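Local coordinates for periplasmic binding protein (Roseiflexus sp., PDB 5Y8B), which probably binds heme in the periplasm and delivers it to a membrane ABC transporter for uptake, at residues 12-17 with 68-73; 20-25 with 110-115; 134-139 with 256-261; 157-162 with 184-189; 199-204 with 232-237. One frame throughout, in Å; residues are numbered along the deposited sequence.

Contact 1: 12-17 with 68-73. With MG (magnesium ion), chain B.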
# COMPACT_ATOMS: atom_id res chain seq x y z
N ASN A 12 3.11 -10.71 -3.12
CA ASN A 12 2.71 -9.32 -2.87
C ASN A 12 3.94 -8.50 -2.45
O ASN A 12 4.82 -9.02 -1.74
CB ASN A 12 1.59 -9.23 -1.83
CG ASN A 12 0.48 -10.27 -2.05
OD1 ASN A 12 0.59 -11.41 -1.58
ND2 ASN A 12 -0.58 -9.88 -2.78
N GLY A 13 3.98 -7.25 -2.89
CA GLY A 13 5.11 -6.36 -2.64
C GLY A 13 5.46 -6.13 -1.18
O GLY A 13 6.64 -6.07 -0.83
N ASP A 14 4.44 -5.99 -0.34
CA ASP A 14 4.65 -5.79 1.10
C ASP A 14 5.27 -7.02 1.76
O ASP A 14 6.19 -6.89 2.58
CB ASP A 14 3.36 -5.33 1.81
CG ASP A 14 2.19 -6.29 1.62
OD1 ASP A 14 2.08 -6.94 0.56
OD2 ASP A 14 1.34 -6.38 2.52
N ILE A 15 4.78 -8.20 1.36
CA ILE A 15 5.35 -9.49 1.78
C ILE A 15 6.83 -9.60 1.36
O ILE A 15 7.68 -10.00 2.15
CB ILE A 15 4.50 -10.69 1.24
CG1 ILE A 15 3.05 -10.67 1.79
CG2 ILE A 15 5.18 -12.04 1.49
CD1 ILE A 15 2.88 -10.71 3.31
N THR A 16 7.13 -9.21 0.11
CA THR A 16 8.50 -9.15 -0.40
C THR A 16 9.36 -8.21 0.46
O THR A 16 10.43 -8.60 0.93
CB THR A 16 8.51 -8.75 -1.89
OG1 THR A 16 7.84 -9.77 -2.65
CG2 THR A 16 9.93 -8.58 -2.42
N GLU A 17 8.89 -6.98 0.66
CA GLU A 17 9.58 -6.04 1.53
C GLU A 17 9.91 -6.60 2.95
O GLU A 17 11.02 -6.40 3.45
CB GLU A 17 8.79 -4.73 1.62
CG GLU A 17 9.59 -3.62 2.26
CD GLU A 17 8.88 -2.28 2.29
OE1 GLU A 17 7.85 -2.10 1.60
OE2 GLU A 17 9.39 -1.41 3.02
N ILE A 68 4.46 -17.62 -0.76
CA ILE A 68 3.99 -16.84 0.37
C ILE A 68 3.37 -15.54 -0.12
O ILE A 68 3.88 -14.91 -1.07
CB ILE A 68 5.12 -16.66 1.43
CG1 ILE A 68 4.59 -16.04 2.72
CG2 ILE A 68 6.34 -15.92 0.85
CD1 ILE A 68 5.49 -16.20 3.93
N GLY A 69 2.23 -15.17 0.48
CA GLY A 69 1.53 -13.93 0.15
C GLY A 69 0.50 -13.50 1.19
O GLY A 69 0.44 -14.04 2.28
N ASP A 70 -0.30 -12.49 0.84
CA ASP A 70 -1.43 -12.11 1.67
C ASP A 70 -2.77 -12.22 0.92
O ASP A 70 -2.79 -12.59 -0.26
CB ASP A 70 -1.23 -10.72 2.32
CG ASP A 70 -1.12 -9.59 1.30
OD1 ASP A 70 -1.70 -9.68 0.19
OD2 ASP A 70 -0.46 -8.57 1.61
N GLU A 71 -3.87 -11.88 1.59
CA GLU A 71 -5.22 -11.95 1.00
C GLU A 71 -5.44 -11.16 -0.32
O GLU A 71 -6.41 -11.43 -1.02
CB GLU A 71 -6.30 -11.64 2.05
CG GLU A 71 -6.30 -10.22 2.62
CD GLU A 71 -7.33 -10.04 3.72
OE1 GLU A 71 -6.93 -9.92 4.89
OE2 GLU A 71 -8.55 -10.02 3.42
N ALA A 72 -4.55 -10.23 -0.67
CA ALA A 72 -4.67 -9.52 -1.96
C ALA A 72 -4.28 -10.38 -3.17
O ALA A 72 -4.73 -10.10 -4.28
CB ALA A 72 -3.91 -8.21 -1.95
N ALA A 73 -3.47 -11.41 -2.95
CA ALA A 73 -3.04 -12.34 -4.00
C ALA A 73 -4.20 -13.19 -4.52
O ALA A 73 -4.98 -13.73 -3.74
CB ALA A 73 -1.94 -13.24 -3.48
MG MG B . -0.72 -6.49 1.28
O HOH W 1 -0.94 -7.11 -0.87
O HOH W 2 -0.61 -4.42 1.06

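Contact 2: 20-25 with 110-115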
# COMPACT_ATOMS: atom_id res chain seq x y z
N PHE A 20 12.93 -9.20 2.69
CA PHE A 20 14.21 -8.48 2.65
C PHE A 20 14.59 -7.85 4.01
O PHE A 20 15.73 -8.00 4.45
CB PHE A 20 14.21 -7.45 1.52
CG PHE A 20 14.52 -8.04 0.17
CD1 PHE A 20 13.50 -8.57 -0.63
CD2 PHE A 20 15.84 -8.06 -0.32
CE1 PHE A 20 13.78 -9.11 -1.88
CE2 PHE A 20 16.13 -8.60 -1.57
CZ PHE A 20 15.10 -9.12 -2.35
N ALA A 21 13.63 -7.18 4.65
CA ALA A 21 13.80 -6.56 5.98
C ALA A 21 14.16 -7.58 7.06
O ALA A 21 14.93 -7.26 7.96
CB ALA A 21 12.58 -5.74 6.38
N LEU A 22 13.63 -8.79 6.96
CA LEU A 22 14.03 -9.90 7.83
C LEU A 22 15.41 -10.50 7.48
O LEU A 22 15.89 -11.43 8.17
CB LEU A 22 12.95 -10.99 7.83
CG LEU A 22 11.61 -10.70 8.52
CD1 LEU A 22 10.58 -11.74 8.10
CD2 LEU A 22 11.75 -10.65 10.04
N GLY A 23 16.05 -9.98 6.42
CA GLY A 23 17.38 -10.44 5.98
C GLY A 23 17.37 -11.74 5.20
O GLY A 23 18.38 -12.43 5.13
N MET A 24 16.22 -12.07 4.60
CA MET A 24 16.03 -13.34 3.91
C MET A 24 15.89 -13.16 2.39
O MET A 24 15.54 -14.11 1.69
CB MET A 24 14.83 -14.08 4.51
CG MET A 24 15.06 -14.64 5.90
SD MET A 24 16.14 -16.10 5.96
CE MET A 24 14.94 -17.42 5.74
N GLY A 25 16.20 -11.96 1.90
CA GLY A 25 16.05 -11.62 0.50
C GLY A 25 16.79 -12.48 -0.51
O GLY A 25 16.37 -12.58 -1.67
N GLN A 110 7.74 -16.47 11.06
CA GLN A 110 7.38 -17.82 11.47
C GLN A 110 7.39 -18.80 10.30
O GLN A 110 7.94 -19.89 10.44
CB GLN A 110 6.03 -17.85 12.17
CG GLN A 110 5.81 -19.13 12.94
CD GLN A 110 4.57 -19.10 13.79
OE1 GLN A 110 4.35 -18.15 14.54
NE2 GLN A 110 3.77 -20.14 13.68
N ALA A 111 6.79 -18.40 9.17
CA ALA A 111 6.84 -19.17 7.91
C ALA A 111 8.27 -19.44 7.42
O ALA A 111 8.51 -20.48 6.79
CB ALA A 111 6.03 -18.46 6.83
N LEU A 112 9.20 -18.52 7.71
CA LEU A 112 10.61 -18.67 7.38
C LEU A 112 11.46 -19.25 8.54
O LEU A 112 12.69 -19.27 8.46
CB LEU A 112 11.21 -17.33 6.91
CG LEU A 112 10.60 -16.61 5.70
CD1 LEU A 112 11.31 -15.28 5.48
CD2 LEU A 112 10.67 -17.46 4.45
N GLY A 113 10.79 -19.71 9.61
CA GLY A 113 11.47 -20.28 10.78
C GLY A 113 12.42 -19.35 11.53
O GLY A 113 13.37 -19.81 12.14
N ILE A 114 12.16 -18.04 11.49
CA ILE A 114 12.94 -17.04 12.23
C ILE A 114 12.06 -16.13 13.12
O ILE A 114 12.15 -14.89 13.03
CB ILE A 114 13.86 -16.20 11.31
CG1 ILE A 114 13.13 -15.77 10.03
CG2 ILE A 114 15.15 -16.98 11.02
CD1 ILE A 114 13.64 -14.50 9.37
N PRO A 115 11.22 -16.74 14.00
CA PRO A 115 10.22 -15.95 14.75
C PRO A 115 10.82 -14.83 15.61
O PRO A 115 10.22 -13.75 15.70
CB PRO A 115 9.51 -17.00 15.63
CG PRO A 115 10.49 -18.12 15.75
CD PRO A 115 11.21 -18.16 14.44

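Contact 3: 134-139 with 256-261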
# COMPACT_ATOMS: atom_id res chain seq x y z
N ASP A 134 2.82 10.51 17.09
CA ASP A 134 3.15 11.55 18.03
C ASP A 134 3.44 12.87 17.29
O ASP A 134 3.09 13.96 17.77
CB ASP A 134 4.35 11.11 18.86
CG ASP A 134 4.67 12.06 19.97
OD1 ASP A 134 3.78 12.30 20.82
OD2 ASP A 134 5.81 12.57 19.99
N LEU A 135 4.08 12.76 16.13
CA LEU A 135 4.32 13.91 15.28
C LEU A 135 3.01 14.50 14.74
O LEU A 135 2.92 15.72 14.52
CB LEU A 135 5.27 13.51 14.16
CG LEU A 135 6.17 14.53 13.48
CD1 LEU A 135 7.11 15.24 14.46
CD2 LEU A 135 6.97 13.78 12.44
N ALA A 136 2.00 13.65 14.57
CA ALA A 136 0.65 14.06 14.17
C ALA A 136 -0.04 15.02 15.17
O ALA A 136 -0.96 15.75 14.78
CB ALA A 136 -0.23 12.85 13.88
N ARG A 137 0.42 15.01 16.42
CA ARG A 137 -0.03 15.99 17.45
C ARG A 137 0.38 17.45 17.16
O ARG A 137 -0.06 18.36 17.86
CB ARG A 137 0.48 15.59 18.84
CG ARG A 137 -0.01 14.26 19.40
CD ARG A 137 0.75 13.89 20.67
NE ARG A 137 0.79 15.00 21.64
CZ ARG A 137 1.81 15.27 22.46
NH1 ARG A 137 2.91 14.52 22.47
NH2 ARG A 137 1.72 16.31 23.28
N ARG A 138 1.23 17.68 16.15
CA ARG A 138 1.48 19.04 15.64
C ARG A 138 0.24 19.66 15.00
O ARG A 138 0.09 20.88 14.98
CB ARG A 138 2.61 19.06 14.61
CG ARG A 138 4.01 18.87 15.17
CD ARG A 138 4.94 18.35 14.10
NE ARG A 138 5.36 19.41 13.19
CZ ARG A 138 5.17 19.44 11.87
NH1 ARG A 138 4.57 18.45 11.22
NH2 ARG A 138 5.62 20.49 11.20
N ILE A 139 -0.65 18.82 14.46
CA ILE A 139 -1.78 19.30 13.70
C ILE A 139 -2.92 19.64 14.65
O ILE A 139 -3.42 18.76 15.34
CB ILE A 139 -2.21 18.28 12.63
CG1 ILE A 139 -1.07 18.09 11.63
CG2 ILE A 139 -3.52 18.71 11.95
CD1 ILE A 139 -1.18 16.84 10.79
N ASP A 256 6.09 11.19 6.73
CA ASP A 256 5.96 11.95 5.49
C ASP A 256 4.57 12.58 5.29
O ASP A 256 4.48 13.77 4.98
CB ASP A 256 6.34 11.07 4.29
CG ASP A 256 7.85 10.80 4.20
OD1 ASP A 256 8.65 11.45 4.90
OD2 ASP A 256 8.24 9.92 3.40
N LEU A 257 3.50 11.78 5.47
CA LEU A 257 2.12 12.24 5.35
C LEU A 257 1.78 13.32 6.35
O LEU A 257 1.23 14.37 5.96
CB LEU A 257 1.11 11.10 5.54
CG LEU A 257 0.72 10.11 4.44
CD1 LEU A 257 -0.30 9.13 5.01
CD2 LEU A 257 0.17 10.82 3.20
N THR A 258 2.10 13.08 7.63
CA THR A 258 1.81 14.06 8.67
C THR A 258 2.57 15.40 8.49
O THR A 258 2.00 16.46 8.76
CB THR A 258 1.86 13.51 10.13
OG1 THR A 258 1.15 14.41 10.98
CG2 THR A 258 3.29 13.30 10.67
N ILE A 259 3.81 15.33 8.00
CA ILE A 259 4.59 16.53 7.68
C ILE A 259 3.85 17.33 6.60
O ILE A 259 3.60 18.54 6.76
CB ILE A 259 6.05 16.20 7.27
CG1 ILE A 259 6.86 15.76 8.52
CG2 ILE A 259 6.72 17.39 6.58
CD1 ILE A 259 8.25 15.20 8.24
N ALA A 260 3.44 16.63 5.54
CA ALA A 260 2.68 17.21 4.43
C ALA A 260 1.29 17.73 4.84
O ALA A 260 0.88 18.80 4.38
CB ALA A 260 2.58 16.21 3.29
N PHE A 261 0.59 16.99 5.72
CA PHE A 261 -0.73 17.40 6.22
C PHE A 261 -0.64 18.68 7.05
O PHE A 261 -1.54 19.53 7.00
CB PHE A 261 -1.42 16.30 7.05
CG PHE A 261 -1.93 15.11 6.25
CD1 PHE A 261 -1.88 15.09 4.85
CD2 PHE A 261 -2.49 14.01 6.91
CE1 PHE A 261 -2.34 13.99 4.13
CE2 PHE A 261 -2.97 12.92 6.19
CZ PHE A 261 -2.89 12.91 4.79
O HOH W 3 2.48 16.73 11.76
O HOH W 4 5.33 19.81 8.54

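Contact 4: 157-162 with 184-189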
# COMPACT_ATOMS: atom_id res chain seq x y z
N GLN A 157 -11.26 6.83 -9.16
CA GLN A 157 -11.98 6.45 -7.96
C GLN A 157 -11.50 7.19 -6.70
O GLN A 157 -10.36 7.65 -6.63
CB GLN A 157 -11.93 4.92 -7.77
CG GLN A 157 -12.81 4.17 -8.78
CD GLN A 157 -12.63 2.66 -8.77
OE1 GLN A 157 -11.65 2.12 -8.25
NE2 GLN A 157 -13.59 1.97 -9.37
N VAL A 158 -12.41 7.33 -5.74
CA VAL A 158 -12.08 7.85 -4.41
C VAL A 158 -12.06 6.70 -3.42
O VAL A 158 -12.77 5.70 -3.60
CB VAL A 158 -13.08 8.94 -3.93
CG1 VAL A 158 -12.75 10.27 -4.58
CG2 VAL A 158 -14.53 8.56 -4.20
N ALA A 159 -11.23 6.82 -2.38
CA ALA A 159 -11.21 5.83 -1.30
C ALA A 159 -11.89 6.37 -0.06
O ALA A 159 -11.61 7.49 0.37
CB ALA A 159 -9.79 5.40 -0.98
N GLY A 160 -12.80 5.57 0.48
CA GLY A 160 -13.47 5.86 1.74
C GLY A 160 -13.04 4.92 2.84
O GLY A 160 -11.86 4.57 2.93
N ARG A 161 -14.01 4.50 3.65
CA ARG A 161 -13.77 3.69 4.86
C ARG A 161 -13.47 2.24 4.48
O ARG A 161 -13.76 1.82 3.36
CB ARG A 161 -14.98 3.74 5.80
CG ARG A 161 -15.43 5.12 6.24
CD ARG A 161 -15.11 5.43 7.70
NE ARG A 161 -15.50 6.80 8.08
CZ ARG A 161 -16.75 7.21 8.29
NH1 ARG A 161 -17.77 6.36 8.18
NH2 ARG A 161 -17.00 8.47 8.61
N ASN A 162 -12.91 1.48 5.43
CA ASN A 162 -12.56 0.05 5.26
C ASN A 162 -11.47 -0.12 4.17
O ASN A 162 -11.51 -1.07 3.37
CB ASN A 162 -13.83 -0.82 5.01
CG ASN A 162 -13.58 -2.32 5.14
OD1 ASN A 162 -12.97 -2.80 6.11
ND2 ASN A 162 -14.05 -3.08 4.16
N VAL A 184 -17.58 4.10 1.15
CA VAL A 184 -17.00 2.86 1.66
C VAL A 184 -16.18 2.25 0.52
O VAL A 184 -16.67 2.12 -0.61
CB VAL A 184 -18.08 1.91 2.23
CG1 VAL A 184 -17.49 0.60 2.73
CG2 VAL A 184 -18.83 2.59 3.37
N GLU A 185 -14.93 1.89 0.85
CA GLU A 185 -13.97 1.33 -0.09
C GLU A 185 -13.78 2.25 -1.30
O GLU A 185 -13.80 3.49 -1.15
CB GLU A 185 -14.37 -0.10 -0.53
CG GLU A 185 -14.73 -1.02 0.62
CD GLU A 185 -15.06 -2.44 0.20
OE1 GLU A 185 -15.91 -2.65 -0.71
OE2 GLU A 185 -14.47 -3.36 0.81
N PHE A 186 -13.62 1.65 -2.48
CA PHE A 186 -13.34 2.39 -3.71
C PHE A 186 -14.60 2.58 -4.54
O PHE A 186 -15.25 1.61 -4.94
CB PHE A 186 -12.22 1.70 -4.50
CG PHE A 186 -10.87 1.79 -3.83
CD1 PHE A 186 -10.49 0.87 -2.83
CD2 PHE A 186 -9.96 2.80 -4.18
CE1 PHE A 186 -9.25 0.96 -2.20
CE2 PHE A 186 -8.71 2.89 -3.56
CZ PHE A 186 -8.36 1.97 -2.56
N LYS A 187 -14.95 3.85 -4.77
CA LYS A 187 -16.13 4.22 -5.56
C LYS A 187 -15.77 5.23 -6.65
O LYS A 187 -14.89 6.06 -6.43
CB LYS A 187 -17.27 4.74 -4.66
CG LYS A 187 -17.84 3.70 -3.68
CD LYS A 187 -18.34 2.42 -4.37
CE LYS A 187 -18.24 1.18 -3.47
NZ LYS A 187 -19.16 1.23 -2.29
N PRO A 188 -16.43 5.13 -7.83
CA PRO A 188 -16.23 6.13 -8.89
C PRO A 188 -16.35 7.58 -8.40
O PRO A 188 -17.29 7.93 -7.70
CB PRO A 188 -17.33 5.80 -9.91
CG PRO A 188 -17.50 4.33 -9.77
CD PRO A 188 -17.22 3.98 -8.33
N LEU A 189 -15.36 8.38 -8.77
CA LEU A 189 -15.27 9.79 -8.43
C LEU A 189 -16.33 10.61 -9.17
O LEU A 189 -16.41 10.57 -10.40
CB LEU A 189 -13.86 10.27 -8.78
CG LEU A 189 -13.43 11.74 -8.77
CD1 LEU A 189 -13.59 12.29 -7.38
CD2 LEU A 189 -11.99 11.87 -9.22

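Contact 5: 199-204 with 232-237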
# COMPACT_ATOMS: atom_id res chain seq x y z
N PRO A 199 -11.70 19.34 -0.39
CA PRO A 199 -10.46 18.91 0.24
C PRO A 199 -9.38 19.99 0.20
O PRO A 199 -9.23 20.70 -0.80
CB PRO A 199 -10.04 17.68 -0.59
CG PRO A 199 -10.74 17.81 -1.89
CD PRO A 199 -12.03 18.50 -1.56
N ASP A 200 -8.65 20.09 1.30
CA ASP A 200 -7.49 20.97 1.41
C ASP A 200 -6.30 20.41 0.65
O ASP A 200 -5.44 21.15 0.20
CB ASP A 200 -7.12 21.16 2.87
CG ASP A 200 -8.28 21.65 3.68
OD1 ASP A 200 -8.80 22.74 3.32
OD2 ASP A 200 -8.70 20.95 4.63
N VAL A 201 -6.28 19.09 0.49
CA VAL A 201 -5.16 18.41 -0.15
C VAL A 201 -5.62 17.14 -0.89
O VAL A 201 -6.48 16.38 -0.41
CB VAL A 201 -3.94 18.24 0.83
CG1 VAL A 201 -4.31 17.52 2.11
CG2 VAL A 201 -2.75 17.59 0.14
N LEU A 202 -5.09 16.96 -2.10
CA LEU A 202 -5.34 15.76 -2.89
C LEU A 202 -4.18 14.78 -2.77
O LEU A 202 -3.04 15.12 -3.08
CB LEU A 202 -5.58 16.13 -4.35
CG LEU A 202 -6.84 16.92 -4.68
CD1 LEU A 202 -6.92 17.14 -6.19
CD2 LEU A 202 -8.12 16.26 -4.15
N LEU A 203 -4.49 13.57 -2.29
CA LEU A 203 -3.53 12.48 -2.15
C LEU A 203 -3.67 11.48 -3.31
O LEU A 203 -4.77 10.96 -3.57
CB LEU A 203 -3.74 11.78 -0.81
CG LEU A 203 -2.81 10.64 -0.40
CD1 LEU A 203 -1.37 11.13 -0.23
CD2 LEU A 203 -3.32 10.04 0.89
N VAL A 204 -2.57 11.24 -4.01
CA VAL A 204 -2.56 10.37 -5.18
C VAL A 204 -1.37 9.40 -5.16
O VAL A 204 -0.50 9.47 -4.28
CB VAL A 204 -2.62 11.18 -6.51
CG1 VAL A 204 -3.93 11.97 -6.62
CG2 VAL A 204 -1.40 12.09 -6.70
N GLN A 232 -4.81 25.77 -4.92
CA GLN A 232 -3.46 25.88 -4.34
C GLN A 232 -2.45 24.88 -4.93
O GLN A 232 -1.28 24.89 -4.53
CB GLN A 232 -3.51 25.69 -2.82
CG GLN A 232 -4.14 26.84 -2.03
CD GLN A 232 -4.69 26.39 -0.67
OE1 GLN A 232 -4.06 25.59 0.04
NE2 GLN A 232 -5.86 26.91 -0.30
N ARG A 233 -2.91 24.03 -5.86
CA ARG A 233 -2.09 22.93 -6.44
C ARG A 233 -1.50 22.05 -5.33
O ARG A 233 -0.35 21.62 -5.40
CB ARG A 233 -1.00 23.46 -7.40
CG ARG A 233 -1.52 24.02 -8.72
CD ARG A 233 -0.40 24.59 -9.59
NE ARG A 233 0.21 23.60 -10.49
CZ ARG A 233 -0.26 23.26 -11.69
NH1 ARG A 233 -1.36 23.81 -12.19
NH2 ARG A 233 0.39 22.35 -12.42
N ARG A 234 -2.30 21.81 -4.29
CA ARG A 234 -1.84 21.11 -3.11
C ARG A 234 -2.06 19.61 -3.29
O ARG A 234 -3.10 19.06 -2.92
CB ARG A 234 -2.51 21.66 -1.87
CG ARG A 234 -1.82 21.30 -0.57
CD ARG A 234 -2.33 22.17 0.57
NE ARG A 234 -1.77 23.53 0.58
CZ ARG A 234 -0.51 23.83 0.93
NH1 ARG A 234 0.37 22.89 1.28
NH2 ARG A 234 -0.12 25.10 0.91
N ILE A 235 -1.06 18.97 -3.89
CA ILE A 235 -1.11 17.56 -4.26
C ILE A 235 0.03 16.82 -3.57
O ILE A 235 1.17 17.27 -3.64
CB ILE A 235 -0.96 17.35 -5.79
CG1 ILE A 235 -1.72 18.41 -6.62
CG2 ILE A 235 -1.26 15.90 -6.19
CD1 ILE A 235 -3.23 18.43 -6.53
N ILE A 236 -0.30 15.70 -2.90
CA ILE A 236 0.69 14.77 -2.33
C ILE A 236 0.65 13.48 -3.16
O ILE A 236 -0.41 12.88 -3.32
CB ILE A 236 0.43 14.43 -0.82
CG1 ILE A 236 0.39 15.69 0.04
CG2 ILE A 236 1.49 13.47 -0.27
CD1 ILE A 236 -0.36 15.51 1.36
N ALA A 237 1.81 13.07 -3.69
CA ALA A 237 1.93 11.84 -4.49
C ALA A 237 2.95 10.89 -3.88
O ALA A 237 4.13 11.24 -3.72
CB ALA A 237 2.29 12.15 -5.94

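Contact 1: 12-17 with 68-73
D14 and D70 both hold CG between the backbone N and the carbonyl carbon, chi1 57° and 63°, and these turns let their carboxylates come from opposite directions onto one magnesium ion. The site belongs to a parallel alpha/beta lobe of the periplasmic binding protein fold, where strand 66-70 ends beside the first turn of helix 13-21. D14 OD2 lies 2.4 Å from the magnesium and D70 OD2 2.1 Å; D94 and two waters complete the set. The carboxylate planes stand 54° apart, and the shared cation probably offsets the repulsion of the two groups, while K104 NZ also hydrogen-bonds D14 OD2. N12 reinforces the strand end: N12 OD1 accepts from D70 N at 2.8 Å, the donor lying above the carbonyl plane, and its ND2 turns to Q51. With an alanine in place of N12, D70 N would probably be left without this acceptor and Q51 OE1 without its donor. G69 suits its position because a side chain there would run into N12 OD1. I15 CG2 and I68 CG2 meet at 4.1 Å, an apolar contact next to the metal site. D70 OD1 closes an Asx turn, accepting A72 N at 3.0 Å from above the carboxylate plane.

Contact 2: 20-25 with 110-115
M24, I114 and L112 supply most of the surface buried here, one thioether and two branched aliphatic side chains that mesh where two helices end. M24 reaches toward L112 tip to tip, its CG 3.8 Å from L112 CD1. The thioether chain bends at both chi2 (-74°) and chi3 (-89°), which folds the terminal methyl back until M24 CE lies 3.9 Å from L112 CB. An unbranched methionine can follow such a curve. I114 comes in the other direction, sliding past M24 so that I114 CD1 also meets M24 CG, at 3.8 Å. The same I114 methyl also touches L22 CB, at 3.9 Å. Nothing polar joins the two segments, and the fit rests on shape and hydrophobicity. Glycines set the chain paths: G23 and G113 both have positive phi, a backbone shape glycine takes readily, and each terminates its helix in a Schellman motif. I114 is then the N-cap residue of the long helix 115-135. Helix 13-21 is thus tied to the junction of helices 100-111 and 115-135: L22 also packs on L121 and L22 O accepts a hydrogen bond from R117 NH2, while L112 lies against L66 of strand 66-70.

Contact 3: 134-139 with 256-261
The far end of helix 115-135, the long helix that links the two lobes in binding proteins of this kind, settles here on the C-terminal helix 250-265. A136 and T258 mark the closest approach of the backbones, with CA atoms 5.6 Å apart; the small alanine permits it, and T258 OG1 comes to 3.2 Å from A136 CA. With chi1 at -161°, OG1 stands anti to the backbone N of T258, while its methyl CG2 turns to L135 CB, 4.0 Å away. I139 CD1 crosses over to F261 CB at 3.8 Å, adding an apolar patch beside the threonine. R138, bent at chi3, brings its guanidinium edge near T258 O and I259 CA. One water accepts from R138 NH1 and donates to L135 O and to T258 OG1, the latter at 2.8 Å; T258 OG1 is also bonded to A172 O. A second water, at the edge of the guanidinium and in its plane, accepts from R138 NH2 at 2.8 Å and donates to I259 O. Two waters thus bridge the helices in place of direct bonds, and the charge of R138, which also makes a cation-pi contact with Y262, is probably eased by the waters and the ring.

Contact 4: 157-162 with 184-189
F186 and A159 face each other across an antiparallel pair of strands, the alanine methyl lying over one face of the ring. A159 CB is 4.2 Å from the centroid of the F186 ring, a CH-pi contact; alanine's single methyl is small enough for the ring to lie over it. The ring gets there with CG anti to the carbonyl carbon, chi1 -69°. Q157 crosses F186 at about a right angle, and its OE1 approaches F186 CB. The opposite side of the sheet carries V158, whose CG1 meets L189 CD1 at 3.6 Å, those side chains also crossing nearly perpendicularly. In the mixed sheet strand 155-159 lies between 144-151 and 186-188, and V158 and L189 both pack on L148 of 144-151. In the hydrogen-bonded pair V158 and K187, V158 N gives to K187 O at 2.9 Å and K187 N returns to V158 O at 3.1 Å. Further along, G160 N bonds E185 O at 2.8 Å, and E185 N bonds R161 O at the same 2.8 Å. Glycine suits G160's place, since a CB there would press on V184 N. Replacing F186 by a serine would probably leave the A159 methyl without its ring cover and open a gap on that face. At the loop end N162 and E185 lie side by side, their planes 14° apart. Strand 186-188 is therefore held to 155-159 chiefly by backbone bonds and apolar cover, while the bond from N162 ND2 to E185 OE2 is weak at 3.4 Å.

Contact 5: 199-204 with 232-237
V201 and I236 touch most closely among the side chains, V201 CG2 lying 3.4 Å from I236 CD1. V201 carries CG2 anti to its backbone N, with CG1 in the tighter place between N and carbonyl (chi1 56°), and this aims the methyl across at the neighbouring strand. On that side of the sheet L203 CD1 also meets I236 CG2, at 3.7 Å. The other side bears L202, V204, I235 and A237. L202 and I235 run side by side in the same direction with CD1 against CD1, and V204 CG2 touches both I235 CG2 and A237 CB, each at 3.8 Å. Beta-branched and leucine side chains suit the buried, extended positions of V201, L202, L203 and V204, and the small A237 sits beside V204. The backbones pair in parallel: L202 N bonds R234 O at 3.0 Å, I236 N bonds L202 O at 2.8 Å, and V204 N bonds I236 O at 2.8 Å. Outward from this, R234 steers the chain into the strand as the centre of an inverse gamma turn. Its CD rests 3.3 Å from D200 O, and its NE bonds Q232 OE1 in the planes of both flat groups, which limits how the guanidinium can turn. D200 itself is held through OD2 by the backbone N of H144. Strand 201-205 thus lies between 144-151 and 235-238; helix 250-265 covers the side of V201 and I236 through A264, A260 and F261, while I235 packs on L218 of helix 214-218 and L202 on L224.

Overall arrangement
Contacts 1 and 2 interlock along the chain, their segments alternating; they share helix 13-21, touch each other, and have centres 14 Å apart in the lobe with the four-stranded parallel sheet. Contacts 4 and 5 follow in series in the other lobe, 17 Å between centres, both on its mixed sheet. Contact 3 brackets them in sequence, and its helix 250-265 packs on contact 5 through A260, F261 and L257. Helix 115-135 runs from contact 2 to contact 3, whose centres are 31 Å apart, and so joins the lobes. Contacts 1 and 4, one from each lobe, come within about 9 Å at their nearest atoms, a two-lobed arrangement like that of binding proteins that hold their ligand between lobes, as this one probably does.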